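PA14 domain-containing protein (Clostridium clariflavum, PDB 6QDI) probably senses biomass polysaccharides outside the cell through two calcium-binding PA14 domains of a membrane-bound RsgI-type anti-sigma factor. Local coordinates at residues 186-189 with 190-194. Sequence-based numbering, arbitrary orientation.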
loop_
_atom_site.group_PDB
_atom_site.type_symbol
_atom_site.label_atom_id
_atom_site.label_comp_id
_atom_site.label_asym_id
_atom_site.label_seq_id
_atom_site.Cartn_x
_atom_site.Cartn_y
_atom_site.Cartn_z
ATOM N N GLY A 186 -2.882 10.735 -5.676
ATOM C CA GLY A 186 -1.608 11.353 -5.311
ATOM C C GLY A 186 -0.526 11.190 -6.394
ATOM O O GLY A 186 -0.706 10.489 -7.374
ATOM N N SER A 187 0.578 11.872 -6.137
ATOM C CA SER A 187 1.741 11.797 -7.007
ATOM C C SER A 187 2.835 10.977 -6.361
ATOM O O SER A 187 2.764 10.625 -5.183
ATOM C CB SER A 187 2.234 13.206 -7.326
ATOM O OG SER A 187 1.222 13.877 -8.030
ATOM N N PRO A 188 3.927 10.671 -7.105
ATOM C CA PRO A 188 4.929 9.771 -6.516
ATOM C C PRO A 188 5.813 10.403 -5.460
ATOM O O PRO A 188 6.496 9.670 -4.745
ATOM C CB PRO A 188 5.743 9.310 -7.765
ATOM C CG PRO A 188 4.762 9.427 -8.884
ATOM C CD PRO A 188 4.056 10.728 -8.574
ATOM N N SER A 189 5.800 11.730 -5.392
ATOM C CA SER A 189 6.574 12.488 -4.426
ATOM C C SER A 189 5.893 13.824 -4.311
ATOM O O SER A 189 5.227 14.266 -5.260
ATOM C CB SER A 189 8.017 12.691 -4.908
ATOM O OG SER A 189 8.687 13.543 -4.031
ATOM N N LYS A 190 6.094 14.517 -3.198
ATOM C CA LYS A 190 5.651 15.909 -3.103
ATOM C C LYS A 190 6.379 16.806 -4.081
ATOM O O LYS A 190 5.920 17.921 -4.299
ATOM C CB LYS A 190 5.773 16.462 -1.677
ATOM C CG LYS A 190 4.753 15.872 -0.721
ATOM C CD LYS A 190 5.018 16.327 0.688
ATOM C CE LYS A 190 4.084 15.686 1.691
ATOM N NZ LYS A 190 2.906 16.509 1.953
ATOM N N SER A 191 7.501 16.366 -4.665
ATOM C CA SER A 191 8.148 17.142 -5.710
ATOM C C SER A 191 7.375 17.168 -7.020
ATOM O O SER A 191 7.693 17.938 -7.908
ATOM C CB SER A 191 9.556 16.602 -5.967
ATOM O OG SER A 191 9.500 15.295 -6.499
ATOM N N ILE A 192 6.342 16.321 -7.136
ATOM C CA ILE A 192 5.496 16.177 -8.327
ATOM C C ILE A 192 4.141 16.780 -8.021
ATOM O O ILE A 192 3.459 16.379 -7.077
ATOM C CB ILE A 192 5.403 14.705 -8.759
ATOM C CG1 ILE A 192 6.799 14.162 -9.091
ATOM C CG2 ILE A 192 4.431 14.498 -9.892
ATOM C CD1 ILE A 192 7.397 14.672 -10.403
ATOM N N ASN A 193 3.737 17.758 -8.817
ATOM C CA ASN A 193 2.465 18.426 -8.621
ATOM C C ASN A 193 1.310 17.413 -8.576
ATOM O O ASN A 193 1.269 16.449 -9.360
ATOM C CB ASN A 193 2.221 19.439 -9.719
ATOM C CG ASN A 193 1.074 20.364 -9.389
ATOM O OD1 ASN A 193 1.041 21.001 -8.354
ATOM N ND2 ASN A 193 0.121 20.384 -10.244
ATOM N N GLN A 194 0.366 17.642 -7.667
ATOM C CA GLN A 194 -0.729 16.689 -7.405
ATOM C C GLN A 194 -1.918 16.971 -8.338
ATOM O O GLN A 194 -2.996 17.430 -7.925
ATOM C CB GLN A 194 -1.101 16.738 -5.949
ATOM C CG GLN A 194 -1.855 15.528 -5.486
ATOM C CD GLN A 194 -2.191 15.669 -4.019
ATOM O OE1 GLN A 194 -3.187 16.316 -3.680
ATOM N NE2 GLN A 194 -1.348 15.143 -3.139
HETATM O O HOH W 1 0.980 13.511 -3.787
#
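Ser189 OG receives the backbone N-H of Ser191 at 3.1 Å, and the bond is nearly straight (172° at the hydrogen). A chi1 of 173° turns the hydroxyl away from its own N and toward the following peptides, forming an ST turn. Superimposed on it is a type I beta turn from Ser189 to Ile192, closed by Ile192 N to Ser189 O at 3.0 Å, with the donor well above the carbonyl plane. Further out, Ser187 OG donates to Asn193 O at 2.9 Å, also from above the carbonyl plane. On the same side chain, Ser187 CB lies 3.6 Å from Ile192 CG2, the methyl that also meets Pro188 CD at 4.0 Å; Phe198 and Tyr161 of the adjoining strands back both Pro188 and Ile192. Between Ser187 and Gln194, which face each other across the loop, a water accepts from Ser187 N and from Gln194 NE2, each at 2.9 Å. The whole loop connects strands 180-184 and 198-207, which belong to the two different sheets of the second PA14 domain's beta sandwich. Residues outside the loop hold it in place. Glu172 OE1 hydrogen-bonds the hydroxyls of Ser189 and Ser191, while Asn193 N bonds to Asp163 OD1; Asp163 is a ligand of the calcium ion also bound by Asp195 and Lys197. Toward the first PA14 domain, Lys190 NZ forms a salt bridge with Glu43 and a hydrogen bond to Val32 O, and Gln194 NE2 bonds to Glu43 as well, joining the two domains next to the calcium ligands Asp42 and Ser44.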